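Local coordinates for protein cytochrome P450 (Picrophilus torridus, PDB 2RFB) that probably acts as a heme-thiolate monooxygenase, using an electron donor and molecular oxygen to put one oxygen atom into a substrate, at residues H55-F66 with I292-L300; F152-L163 with M175-L185. All blocks are in the same frame, centred on the assembly; numbering follows the deposited sequence.

Overall arrangement
The chain starts in small strands and reaches helix 52-66, the first half of contact 1. This contact closes at 292-300, after a loop of 225 mostly helical residues. Contact 2 lies wholly within that loop. It is a short closure: 152-163 meets 175-185 after only 11 intervening residues. The two contacts do not cross. Their centres are about 14 Å apart, and both touch the heme. They also meet directly, since Tyr-181 OH of contact 2 probably hydrogen-bonds to Ser-62 OG and Phe-58 O of contact 1. Together they tie the cysteine loop on one face of the heme, through helix 52-66, to helix 159-164 and the start of helix 175-206, which lies on the other face.

Contact 1 (H55-F66 with I292-L300). With HEM (protoporphyrin IX containing Fe), chain G.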
loop_
_atom_site.group_PDB
_atom_site.type_symbol
_atom_site.label_atom_id
_atom_site.label_comp_id
_atom_site.label_asym_id
_atom_site.label_seq_id
_atom_site.Cartn_x
_atom_site.Cartn_y
_atom_site.Cartn_z
ATOM N N HIS A 55 2.419 18.444 6.712
ATOM C CA HIS A 55 2.570 17.136 6.063
ATOM C C HIS A 55 3.794 17.086 5.138
ATOM O O HIS A 55 4.433 16.055 5.029
ATOM C CB HIS A 55 1.268 16.751 5.315
ATOM C CG HIS A 55 1.477 15.976 4.043
ATOM N ND1 HIS A 55 1.229 14.619 3.942
ATOM C CD2 HIS A 55 1.897 16.371 2.816
ATOM C CE1 HIS A 55 1.482 14.220 2.707
ATOM N NE2 HIS A 55 1.893 15.267 2.008
ATOM N N LYS A 56 4.106 18.192 4.472
ATOM C CA LYS A 56 5.176 18.222 3.460
ATOM C C LYS A 56 6.520 18.154 4.160
ATOM O O LYS A 56 7.457 17.474 3.711
ATOM C CB LYS A 56 5.080 19.521 2.637
ATOM C CG LYS A 56 6.025 19.625 1.443
ATOM C CD LYS A 56 6.029 21.046 0.861
ATOM C CE LYS A 56 7.057 21.195 -0.248
ATOM N NZ LYS A 56 8.451 21.421 0.277
ATOM N N GLU A 57 6.587 18.867 5.281
ATOM C CA GLU A 57 7.744 18.843 6.150
ATOM C C GLU A 57 8.046 17.405 6.525
ATOM O O GLU A 57 9.171 16.957 6.371
ATOM C CB GLU A 57 7.542 19.723 7.396
ATOM C CG GLU A 57 7.386 21.202 7.093
ATOM C CD GLU A 57 7.289 22.084 8.345
ATOM O OE1 GLU A 57 7.781 21.642 9.419
ATOM O OE2 GLU A 57 6.752 23.226 8.243
ATOM N N PHE A 58 7.036 16.676 6.977
ATOM C CA PHE A 58 7.217 15.260 7.318
ATOM C C PHE A 58 7.566 14.415 6.104
ATOM O O PHE A 58 8.560 13.728 6.120
ATOM C CB PHE A 58 5.990 14.705 8.034
ATOM C CG PHE A 58 5.970 14.993 9.500
ATOM C CD1 PHE A 58 5.452 16.199 9.985
ATOM C CD2 PHE A 58 6.456 14.074 10.408
ATOM C CE1 PHE A 58 5.436 16.481 11.357
ATOM C CE2 PHE A 58 6.440 14.347 11.783
ATOM C CZ PHE A 58 5.932 15.547 12.257
ATOM N N ARG A 59 6.778 14.477 5.036
ATOM C CA ARG A 59 7.069 13.619 3.867
ATOM C C ARG A 59 8.470 13.844 3.222
ATOM O O ARG A 59 9.078 12.880 2.756
ATOM C CB ARG A 59 5.915 13.682 2.847
ATOM C CG ARG A 59 6.038 12.744 1.667
ATOM C CD ARG A 59 4.889 12.983 0.692
ATOM N NE ARG A 59 5.053 12.296 -0.593
ATOM C CZ ARG A 59 4.152 11.488 -1.157
ATOM N NH1 ARG A 59 2.983 11.226 -0.566
ATOM N NH2 ARG A 59 4.416 10.952 -2.344
ATOM N N ASP A 60 8.984 15.082 3.226
ATOM C CA ASP A 60 10.305 15.400 2.609
ATOM C C ASP A 60 11.501 14.646 3.243
ATOM O O ASP A 60 12.500 14.337 2.570
ATOM C CB ASP A 60 10.611 16.919 2.624
ATOM C CG ASP A 60 9.754 17.740 1.611
ATOM O OD1 ASP A 60 9.709 18.990 1.751
ATOM O OD2 ASP A 60 9.135 17.173 0.677
ATOM N N ILE A 61 11.401 14.373 4.542
ATOM C CA ILE A 61 12.429 13.642 5.243
ATOM C C ILE A 61 12.759 12.344 4.506
ATOM O O ILE A 61 13.915 12.001 4.394
ATOM C CB ILE A 61 12.007 13.375 6.709
ATOM C CG1 ILE A 61 11.811 14.715 7.447
ATOM C CG2 ILE A 61 12.973 12.394 7.422
ATOM C CD1 ILE A 61 11.012 14.612 8.764
ATOM N N SER A 62 11.766 11.649 3.965
ATOM C CA SER A 62 12.038 10.352 3.328
ATOM C C SER A 62 11.797 10.319 1.810
ATOM O O SER A 62 12.263 9.390 1.117
ATOM C CB SER A 62 11.197 9.250 3.972
ATOM O OG SER A 62 9.829 9.468 3.739
ATOM N N ALA A 63 11.040 11.297 1.319
ATOM C CA ALA A 63 10.754 11.430 -0.104
ATOM C C ALA A 63 11.962 11.119 -1.026
ATOM O O ALA A 63 11.860 10.246 -1.888
ATOM C CB ALA A 63 10.134 12.857 -0.420
ATOM N N PRO A 64 13.100 11.816 -0.865
ATOM C CA PRO A 64 14.215 11.478 -1.779
ATOM C C PRO A 64 14.594 9.990 -1.821
ATOM O O PRO A 64 15.034 9.505 -2.860
ATOM C CB PRO A 64 15.395 12.312 -1.254
ATOM C CG PRO A 64 14.782 13.423 -0.485
ATOM C CD PRO A 64 13.445 12.924 0.047
ATOM N N TYR A 65 14.420 9.257 -0.729
ATOM C CA TYR A 65 14.841 7.855 -0.738
ATOM C C TYR A 65 13.806 6.923 -1.379
ATOM O O TYR A 65 14.086 5.767 -1.650
ATOM C CB TYR A 65 15.314 7.421 0.662
ATOM C CG TYR A 65 16.342 8.417 1.211
ATOM C CD1 TYR A 65 15.945 9.500 2.011
ATOM C CD2 TYR A 65 17.707 8.320 0.862
ATOM C CE1 TYR A 65 16.875 10.429 2.483
ATOM C CE2 TYR A 65 18.642 9.235 1.332
ATOM C CZ TYR A 65 18.226 10.298 2.139
ATOM O OH TYR A 65 19.160 11.228 2.619
ATOM N N PHE A 66 12.619 7.446 -1.663
ATOM C CA PHE A 66 11.593 6.699 -2.381
ATOM C C PHE A 66 11.438 7.025 -3.865
ATOM O O PHE A 66 10.627 6.417 -4.528
ATOM C CB PHE A 66 10.255 6.793 -1.638
ATOM C CG PHE A 66 10.212 5.915 -0.442
ATOM C CD1 PHE A 66 10.447 6.434 0.829
ATOM C CD2 PHE A 66 10.038 4.533 -0.587
ATOM C CE1 PHE A 66 10.466 5.591 1.972
ATOM C CE2 PHE A 66 10.063 3.682 0.545
ATOM C CZ PHE A 66 10.254 4.215 1.829
ATOM N N ILE A 292 -1.335 15.292 -2.869
ATOM C CA ILE A 292 -0.198 15.481 -2.013
ATOM C C ILE A 292 0.001 14.235 -1.185
ATOM O O ILE A 292 1.086 14.026 -0.672
ATOM C CB ILE A 292 -0.354 16.729 -1.116
ATOM C CG1 ILE A 292 -1.547 16.547 -0.138
ATOM C CG2 ILE A 292 -0.424 18.015 -1.983
ATOM C CD1 ILE A 292 -1.534 17.526 1.047
ATOM N N HIS A 293 -1.033 13.393 -1.084
ATOM C CA HIS A 293 -0.889 12.136 -0.342
ATOM C C HIS A 293 -0.671 10.951 -1.280
ATOM O O HIS A 293 -0.664 9.803 -0.823
ATOM C CB HIS A 293 -2.100 11.853 0.555
ATOM C CG HIS A 293 -2.203 12.765 1.732
ATOM N ND1 HIS A 293 -1.407 12.618 2.846
ATOM C CD2 HIS A 293 -2.992 13.850 1.965
ATOM C CE1 HIS A 293 -1.701 13.581 3.716
ATOM N NE2 HIS A 293 -2.677 14.316 3.217
ATOM N N MET A 294 -0.505 11.213 -2.585
ATOM C CA MET A 294 -0.223 10.108 -3.486
ATOM C C MET A 294 0.846 9.181 -2.849
ATOM O O MET A 294 1.886 9.656 -2.374
ATOM C CB MET A 294 0.268 10.621 -4.858
ATOM C CG MET A 294 0.017 9.540 -5.894
ATOM S SD MET A 294 0.125 10.012 -7.605
ATOM C CE MET A 294 1.866 10.452 -7.851
ATOM N N CYS A 295 0.584 7.880 -2.867
ATOM C CA CYS A 295 1.436 6.829 -2.235
ATOM C C CYS A 295 2.933 7.095 -2.331
ATOM O O CYS A 295 3.489 7.113 -3.424
ATOM C CB CYS A 295 1.179 5.439 -2.853
ATOM S SG CYS A 295 2.137 4.064 -2.106
ATOM N N LEU A 296 3.548 7.302 -1.177
ATOM C CA LEU A 296 4.961 7.446 -1.057
ATOM C C LEU A 296 5.688 6.194 -1.563
ATOM O O LEU A 296 6.743 6.320 -2.178
ATOM C CB LEU A 296 5.324 7.736 0.408
ATOM C CG LEU A 296 6.811 7.878 0.702
ATOM C CD1 LEU A 296 7.428 8.887 -0.240
ATOM C CD2 LEU A 296 7.074 8.313 2.137
ATOM N N GLY A 297 5.138 5.008 -1.320
ATOM C CA GLY A 297 5.795 3.761 -1.732
ATOM C C GLY A 297 5.474 3.227 -3.130
ATOM O O GLY A 297 5.826 2.091 -3.467
ATOM N N ALA A 298 4.806 4.023 -3.959
ATOM C CA ALA A 298 4.417 3.555 -5.286
ATOM C C ALA A 298 5.575 3.004 -6.144
ATOM O O ALA A 298 5.400 1.954 -6.744
ATOM C CB ALA A 298 3.590 4.647 -6.060
ATOM N N PRO A 299 6.719 3.739 -6.298
ATOM C CA PRO A 299 7.886 3.143 -6.985
ATOM C C PRO A 299 8.399 1.866 -6.362
ATOM O O PRO A 299 8.786 0.977 -7.083
ATOM C CB PRO A 299 8.963 4.231 -6.888
ATOM C CG PRO A 299 8.214 5.453 -6.790
ATOM C CD PRO A 299 6.973 5.164 -5.994
ATOM N N LEU A 300 8.412 1.762 -5.038
ATOM C CA LEU A 300 8.881 0.539 -4.419
ATOM C C LEU A 300 7.883 -0.569 -4.720
ATOM O O LEU A 300 8.311 -1.660 -5.082
ATOM C CB LEU A 300 9.074 0.668 -2.906
ATOM C CG LEU A 300 9.448 -0.686 -2.242
ATOM C CD1 LEU A 300 10.721 -1.298 -2.848
ATOM C CD2 LEU A 300 9.643 -0.523 -0.740
HETATM C CHA HEM G . -0.274 6.457 0.848
HETATM C CHB HEM G . -2.229 2.779 -1.785
HETATM C CHC HEM G . 2.084 0.396 -1.273
HETATM C CHD HEM G . 3.769 3.689 1.913
HETATM C C1A HEM G . -1.141 5.677 0.063
HETATM C C2A HEM G . -2.443 6.089 -0.407
HETATM C C3A HEM G . -2.957 5.046 -1.134
HETATM C C4A HEM G . -1.979 4.020 -1.135
HETATM C CMA HEM G . -4.352 4.838 -1.916
HETATM C CAA HEM G . -3.095 7.484 -0.109
HETATM C CBA HEM G . -3.950 7.475 1.184
HETATM C CGA HEM G . -4.582 8.839 1.229
HETATM O O1A HEM G . -4.560 9.604 0.196
HETATM O O2A HEM G . -5.117 9.163 2.307
HETATM C C1B HEM G . -1.212 1.810 -1.902
HETATM C C2B HEM G . -1.211 0.641 -2.749
HETATM C C3B HEM G . 0.009 0.047 -2.534
HETATM C C4B HEM G . 0.750 0.810 -1.603
HETATM C CMB HEM G . -2.449 0.261 -3.677
HETATM C CAB HEM G . 0.807 -1.261 -3.020
HETATM C CBB HEM G . 0.519 -1.970 -4.223
HETATM C C1C HEM G . 3.046 1.060 -0.433
HETATM C C2C HEM G . 4.451 0.769 -0.062
HETATM C C3C HEM G . 4.840 1.714 0.830
HETATM C C4C HEM G . 3.751 2.575 1.070
HETATM C CMC HEM G . 5.454 -0.386 -0.517
HETATM C CAC HEM G . 6.263 1.884 1.496
HETATM C CBC HEM G . 6.428 1.969 2.829
HETATM C C1D HEM G . 2.809 4.754 1.900
HETATM C C2D HEM G . 2.889 5.972 2.672
HETATM C C3D HEM G . 1.616 6.765 2.326
HETATM C C4D HEM G . 0.933 5.982 1.377
HETATM C CMD HEM G . 3.983 6.410 3.699
HETATM C CAD HEM G . 1.068 8.152 2.806
HETATM C CBD HEM G . 1.743 9.242 1.945
HETATM C CGD HEM G . 1.278 10.600 2.366
HETATM O O1D HEM G . 0.242 10.672 3.102
HETATM O O2D HEM G . 1.936 11.611 1.979
HETATM N NA HEM G . -0.868 4.393 -0.418
HETATM N NB HEM G . 0.038 1.904 -1.220
HETATM N NC HEM G . 2.690 2.195 0.296
HETATM N ND HEM G . 1.619 4.791 1.134
HETATM FE FE HEM G . 1.007 3.443 -0.168
HETATM O O HOH W 1 7.733 8.045 -4.203
#
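Arg-59 reaches Met-294 because its first torsion turns CG away from the backbone N (chi1 -174°) and the chain then runs extended to NE. Its guanidinium meets Met-294 O end-on with two nitrogens. NH1 lies 2.6 Å from Met-294 O, and NH2 lies 2.8 Å from the same oxygen. That oxygen sits in the guanidinium plane, so the pair of bonds fixes how the group is turned. Leu-296 CB lies over one face of the guanidinium. NH1 also donates to heme propionate O2D, whose position is less certain. His-293 ND1 gives a nearly straight hydrogen bond to the other oxygen of that propionate, with 2.6 Å from ND1 to HEM O1D and an angle of 173°. Beside it, the rings of His-55 and His-293 meet obliquely. His-55 NE2 makes a weak hydrogen bond to Ile-292 O. Further along, Leu-296 and Phe-66 cross at about a right angle, with Leu-296 CD1 3.8 Å from Phe-66 CB. A water links Leu-296 O to Phe-66 O, weakly at the latter. Cys-295 SG binds the heme iron at 2.3 Å. Gly-297 CA packs 3.4 Å from HEM C3C, where a side chain would collide with the ring. This is the P450 cysteine-ligand loop, with its Phe-x-x-Gly-x-His-x-Cys-x-Gly signature. Helix 52-66, the C helix of the family, runs beside this loop. Arg-238 adds another hydrogen bond to the heme. Helix 298-315 leads away from the loop, and Leu-300 rests on helix 101-111. Ile-61 of helix 52-66 meets helices 159-164 and 175-206.

Contact 2 (F152-L163 with M175-L185); sequences FKSDSHGIINVL and MDEKIKYIMLL. With HEM (protoporphyrin IX containing Fe), chain G.
Phe-152 enters helix 175-185 as a knob among Met-175, Lys-178, Ile-179 and Ile-182. At its base, CB and CG lie near the methyl of Met-175. CD1 is 4.0 Å from Met-175 CE. The sulfur lies obliquely to the ring, a Met-aromatic contact 4.6 Å from Met-175 SD to the Phe-152 ring centroid. Next, CE1 meets Ile-179 CD1 and Ile-182 CD1. At the tip, CZ presses on Ile-182 CD1 and also meets Lys-178 CB, 3.6 Å away. Lys-178 CD lies over one ring face, while its NZ hydrogen-bonds to Leu-173 O. With the ring cut back to an alanine, the pocket between these four residues would probably be left with a gap, and Met-175 would lose its aromatic partner. Leu-163 forks against the same helix. Its CD2 sits over the Tyr-181 ring in a CH-pi contact, 3.6 Å from the ring centroid and 15° off the normal. Its other methyl, CD1, is 3.4 Å from Ile-182 CG1. With CG of Tyr-181 set roughly opposite the backbone N (chi1 -156°), the ring lies under Leu-163 CD2, and its hydroxyl reaches Ser-62 of helix 52-66. Helices 159-163 and 175-185 run roughly antiparallel, at 151°, their axes 10.6 Å apart at closest approach. The arrangement fits the P450 fold, where the end of the G helix and the short H helix pack on the start of the long helix that crosses the heme. Here Leu-184 and Leu-185 of that helix reach the heme pocket.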
loop_
_atom_site.group_PDB
_atom_site.type_symbol
_atom_site.label_atom_id
_atom_site.label_comp_id
_atom_site.label_asym_id
_atom_site.label_seq_id
_atom_site.Cartn_x
_atom_site.Cartn_y
_atom_site.Cartn_z
ATOM N N PHE A 152 18.451 3.515 16.404
ATOM C CA PHE A 152 18.466 4.959 16.213
ATOM C C PHE A 152 19.776 5.625 16.630
ATOM O O PHE A 152 20.132 6.681 16.102
ATOM C CB PHE A 152 17.286 5.619 16.922
ATOM C CG PHE A 152 16.055 5.700 16.079
ATOM C CD1 PHE A 152 14.923 4.974 16.405
ATOM C CD2 PHE A 152 16.032 6.486 14.937
ATOM C CE1 PHE A 152 13.811 5.041 15.619
ATOM C CE2 PHE A 152 14.908 6.548 14.143
ATOM C CZ PHE A 152 13.805 5.827 14.483
ATOM N N LYS A 153 20.501 5.014 17.563
ATOM C CA LYS A 153 21.713 5.651 18.066
ATOM C C LYS A 153 23.007 5.106 17.483
ATOM O O LYS A 153 24.027 5.766 17.537
ATOM C CB LYS A 153 21.708 5.753 19.595
ATOM C CG LYS A 153 20.976 7.033 20.081
ATOM C CD LYS A 153 21.307 7.394 21.545
ATOM C CE LYS A 153 21.202 8.909 21.828
ATOM N NZ LYS A 153 19.847 9.467 21.528
ATOM N N SER A 154 22.954 3.932 16.869
ATOM C CA SER A 154 24.042 3.488 15.997
ATOM C C SER A 154 23.891 4.241 14.671
ATOM O O SER A 154 23.381 5.373 14.667
ATOM C CB SER A 154 23.971 1.975 15.786
ATOM O OG SER A 154 22.844 1.633 15.000
ATOM N N ASP A 155 24.289 3.629 13.549
ATOM C CA ASP A 155 24.042 4.229 12.211
ATOM C C ASP A 155 24.026 3.233 11.045
ATOM O O ASP A 155 24.732 2.216 11.081
ATOM C CB ASP A 155 25.076 5.332 11.913
ATOM C CG ASP A 155 26.496 4.926 12.295
ATOM O OD1 ASP A 155 27.335 5.829 12.543
ATOM O OD2 ASP A 155 26.768 3.706 12.353
ATOM N N SER A 156 23.216 3.527 10.024
ATOM C CA SER A 156 23.378 2.899 8.704
ATOM C C SER A 156 23.101 3.882 7.570
ATOM O O SER A 156 23.237 5.090 7.762
ATOM C CB SER A 156 22.556 1.613 8.573
ATOM O OG SER A 156 23.338 0.505 9.015
ATOM N N HIS A 157 22.758 3.390 6.380
ATOM C CA HIS A 157 22.374 4.314 5.294
ATOM C C HIS A 157 20.862 4.382 5.125
ATOM O O HIS A 157 20.352 5.357 4.511
ATOM C CB HIS A 157 23.123 4.075 3.953
ATOM C CG HIS A 157 22.886 2.728 3.325
ATOM N ND1 HIS A 157 23.875 1.766 3.231
ATOM C CD2 HIS A 157 21.793 2.200 2.722
ATOM C CE1 HIS A 157 23.393 0.698 2.619
ATOM N NE2 HIS A 157 22.129 0.930 2.308
ATOM N N GLY A 158 20.164 3.394 5.717
ATOM C CA GLY A 158 18.703 3.276 5.636
ATOM C C GLY A 158 17.892 4.405 6.260
ATOM O O GLY A 158 18.459 5.369 6.774
ATOM N N ILE A 159 16.557 4.269 6.232
ATOM C CA ILE A 159 15.650 5.304 6.746
ATOM C C ILE A 159 15.781 5.575 8.234
ATOM O O ILE A 159 15.717 6.722 8.661
ATOM C CB ILE A 159 14.175 5.002 6.463
ATOM C CG1 ILE A 159 13.916 4.885 4.955
ATOM C CG2 ILE A 159 13.281 6.071 7.110
ATOM C CD1 ILE A 159 14.489 6.015 4.119
ATOM N N ILE A 160 15.937 4.529 9.033
ATOM C CA ILE A 160 16.136 4.748 10.460
ATOM C C ILE A 160 17.225 5.778 10.659
ATOM O O ILE A 160 17.015 6.758 11.364
ATOM C CB ILE A 160 16.423 3.441 11.245
ATOM C CG1 ILE A 160 15.153 2.573 11.259
ATOM C CG2 ILE A 160 16.842 3.768 12.660
ATOM C CD1 ILE A 160 15.415 1.125 11.485
ATOM N N ASN A 161 18.367 5.588 9.996
ATOM C CA ASN A 161 19.482 6.527 10.133
ATOM C C ASN A 161 19.157 7.935 9.652
ATOM O O ASN A 161 19.731 8.919 10.139
ATOM C CB ASN A 161 20.744 6.030 9.418
ATOM C CG ASN A 161 21.929 6.982 9.600
ATOM O OD1 ASN A 161 22.649 6.902 10.592
ATOM N ND2 ASN A 161 22.109 7.907 8.651
ATOM N N VAL A 162 18.260 8.027 8.680
ATOM C CA VAL A 162 17.885 9.298 8.096
ATOM C C VAL A 162 16.935 10.001 9.031
ATOM O O VAL A 162 16.962 11.224 9.139
ATOM C CB VAL A 162 17.227 9.111 6.695
ATOM C CG1 VAL A 162 16.483 10.399 6.242
ATOM C CG2 VAL A 162 18.278 8.700 5.656
ATOM N N LEU A 163 16.076 9.231 9.688
ATOM C CA LEU A 163 15.113 9.792 10.634
ATOM C C LEU A 163 15.845 10.286 11.870
ATOM O O LEU A 163 15.385 11.202 12.547
ATOM C CB LEU A 163 14.067 8.745 11.026
ATOM C CG LEU A 163 12.952 8.377 10.033
ATOM C CD1 LEU A 163 12.191 7.179 10.563
ATOM C CD2 LEU A 163 11.990 9.549 9.759
ATOM N N MET A 175 10.731 11.408 19.394
ATOM C CA MET A 175 11.004 9.988 19.306
ATOM C C MET A 175 9.712 9.222 19.033
ATOM O O MET A 175 9.747 8.178 18.404
ATOM C CB MET A 175 11.727 9.505 20.575
ATOM C CG MET A 175 12.171 8.031 20.606
ATOM S SD MET A 175 12.862 7.318 19.077
ATOM C CE MET A 175 14.570 7.846 19.209
ATOM N N ASP A 176 8.570 9.756 19.462
ATOM C CA ASP A 176 7.283 9.172 19.117
ATOM C C ASP A 176 6.970 9.386 17.634
ATOM O O ASP A 176 6.220 8.618 17.010
ATOM C CB ASP A 176 6.139 9.721 19.990
ATOM C CG ASP A 176 4.789 9.033 19.685
ATOM O OD1 ASP A 176 4.692 7.780 19.821
ATOM O OD2 ASP A 176 3.831 9.727 19.284
ATOM N N GLU A 177 7.540 10.442 17.070
ATOM C CA GLU A 177 7.327 10.740 15.676
ATOM C C GLU A 177 8.201 9.855 14.832
ATOM O O GLU A 177 7.773 9.383 13.787
ATOM C CB GLU A 177 7.608 12.205 15.377
ATOM C CG GLU A 177 6.471 13.121 15.762
ATOM C CD GLU A 177 6.921 14.568 16.009
ATOM O OE1 GLU A 177 8.158 14.833 16.138
ATOM O OE2 GLU A 177 6.023 15.434 16.084
ATOM N N LYS A 178 9.421 9.598 15.301
ATOM C CA LYS A 178 10.295 8.715 14.575
ATOM C C LYS A 178 9.699 7.299 14.523
ATOM O O LYS A 178 9.703 6.675 13.456
ATOM C CB LYS A 178 11.714 8.728 15.167
ATOM C CG LYS A 178 12.527 10.012 14.951
ATOM C CD LYS A 178 13.659 10.137 16.008
ATOM C CE LYS A 178 14.367 11.466 15.896
ATOM N NZ LYS A 178 14.941 11.977 17.197
ATOM N N ILE A 179 9.187 6.783 15.649
ATOM C CA ILE A 179 8.621 5.427 15.648
ATOM C C ILE A 179 7.403 5.369 14.737
ATOM O O ILE A 179 7.294 4.470 13.869
ATOM C CB ILE A 179 8.181 4.944 17.026
ATOM C CG1 ILE A 179 9.255 5.203 18.100
ATOM C CG2 ILE A 179 7.721 3.463 16.969
ATOM C CD1 ILE A 179 10.465 4.321 18.052
ATOM N N LYS A 180 6.501 6.339 14.913
ATOM C CA LYS A 180 5.271 6.327 14.145
ATOM C C LYS A 180 5.584 6.420 12.649
ATOM O O LYS A 180 4.908 5.766 11.836
ATOM C CB LYS A 180 4.302 7.435 14.575
ATOM C CG LYS A 180 3.784 7.346 16.010
ATOM C CD LYS A 180 3.151 5.992 16.363
ATOM C CE LYS A 180 2.623 5.968 17.819
ATOM N NZ LYS A 180 2.302 7.353 18.328
ATOM N N TYR A 181 6.624 7.176 12.294
ATOM C CA TYR A 181 7.047 7.348 10.883
ATOM C C TYR A 181 7.377 5.995 10.282
ATOM O O TYR A 181 6.858 5.623 9.235
ATOM C CB TYR A 181 8.295 8.279 10.784
ATOM C CG TYR A 181 8.506 8.995 9.443
ATOM C CD1 TYR A 181 8.377 10.396 9.340
ATOM C CD2 TYR A 181 8.871 8.288 8.302
ATOM C CE1 TYR A 181 8.585 11.049 8.125
ATOM C CE2 TYR A 181 9.090 8.945 7.062
ATOM C CZ TYR A 181 8.939 10.310 6.987
ATOM O OH TYR A 181 9.158 10.936 5.783
ATOM N N ILE A 182 8.228 5.256 10.985
ATOM C CA ILE A 182 8.593 3.889 10.624
ATOM C C ILE A 182 7.367 2.997 10.619
ATOM O O ILE A 182 7.138 2.275 9.658
ATOM C CB ILE A 182 9.660 3.405 11.600
ATOM C CG1 ILE A 182 10.987 4.083 11.255
ATOM C CG2 ILE A 182 9.784 1.882 11.670
ATOM C CD1 ILE A 182 11.921 4.057 12.415
ATOM N N MET A 183 6.536 3.092 11.649
ATOM C CA MET A 183 5.289 2.344 11.651
ATOM C C MET A 183 4.425 2.601 10.423
ATOM O O MET A 183 3.848 1.678 9.871
ATOM C CB MET A 183 4.506 2.601 12.921
ATOM C CG MET A 183 5.041 1.851 14.077
ATOM S SD MET A 183 4.149 2.287 15.562
ATOM C CE MET A 183 2.572 1.502 15.260
ATOM N N LEU A 184 4.342 3.851 9.983
ATOM C CA LEU A 184 3.535 4.177 8.808
ATOM C C LEU A 184 4.131 3.571 7.587
ATOM O O LEU A 184 3.403 3.071 6.762
ATOM C CB LEU A 184 3.385 5.682 8.614
ATOM C CG LEU A 184 2.741 6.212 7.335
ATOM C CD1 LEU A 184 1.339 5.648 7.179
ATOM C CD2 LEU A 184 2.707 7.765 7.374
ATOM N N LEU A 185 5.443 3.580 7.442
ATOM C CA LEU A 185 6.057 2.852 6.313
ATOM C C LEU A 185 5.800 1.342 6.289
ATOM O O LEU A 185 5.671 0.727 5.203
ATOM C CB LEU A 185 7.566 3.086 6.273
ATOM C CG LEU A 185 7.917 4.572 6.178
ATOM C CD1 LEU A 185 9.439 4.779 6.284
ATOM C CD2 LEU A 185 7.353 5.107 4.899
HETATM C CHA HEM G . -0.274 6.457 0.848
HETATM C CHB HEM G . -2.229 2.779 -1.785
HETATM C CHC HEM G . 2.084 0.396 -1.273
HETATM C CHD HEM G . 3.769 3.689 1.913
HETATM C C1A HEM G . -1.141 5.677 0.063
HETATM C C2A HEM G . -2.443 6.089 -0.407
HETATM C C3A HEM G . -2.957 5.046 -1.134
HETATM C C4A HEM G . -1.979 4.020 -1.135
HETATM C CMA HEM G . -4.352 4.838 -1.916
HETATM C CAA HEM G . -3.095 7.484 -0.109
HETATM C CBA HEM G . -3.950 7.475 1.184
HETATM C CGA HEM G . -4.582 8.839 1.229
HETATM O O1A HEM G . -4.560 9.604 0.196
HETATM O O2A HEM G . -5.117 9.163 2.307
HETATM C C1B HEM G . -1.212 1.810 -1.902
HETATM C C2B HEM G . -1.211 0.641 -2.749
HETATM C C3B HEM G . 0.009 0.047 -2.534
HETATM C C4B HEM G . 0.750 0.810 -1.603
HETATM C CMB HEM G . -2.449 0.261 -3.677
HETATM C CAB HEM G . 0.807 -1.261 -3.020
HETATM C CBB HEM G . 0.519 -1.970 -4.223
HETATM C C1C HEM G . 3.046 1.060 -0.433
HETATM C C2C HEM G . 4.451 0.769 -0.062
HETATM C C3C HEM G . 4.840 1.714 0.830
HETATM C C4C HEM G . 3.751 2.575 1.070
HETATM C CMC HEM G . 5.454 -0.386 -0.517
HETATM C CAC HEM G . 6.263 1.884 1.496
HETATM C CBC HEM G . 6.428 1.969 2.829
HETATM C C1D HEM G . 2.809 4.754 1.900
HETATM C C2D HEM G . 2.889 5.972 2.672
HETATM C C3D HEM G . 1.616 6.765 2.326
HETATM C C4D HEM G . 0.933 5.982 1.377
HETATM C CMD HEM G . 3.983 6.410 3.699
HETATM C CAD HEM G . 1.068 8.152 2.806
HETATM C CBD HEM G . 1.743 9.242 1.945
HETATM C CGD HEM G . 1.278 10.600 2.366
HETATM O O1D HEM G . 0.242 10.672 3.102
HETATM O O2D HEM G . 1.936 11.611 1.979
HETATM N NA HEM G . -0.868 4.393 -0.418
HETATM N NB HEM G . 0.038 1.904 -1.220
HETATM N NC HEM G . 2.690 2.195 0.296
HETATM N ND HEM G . 1.619 4.791 1.134
HETATM FE FE HEM G . 1.007 3.443 -0.168
#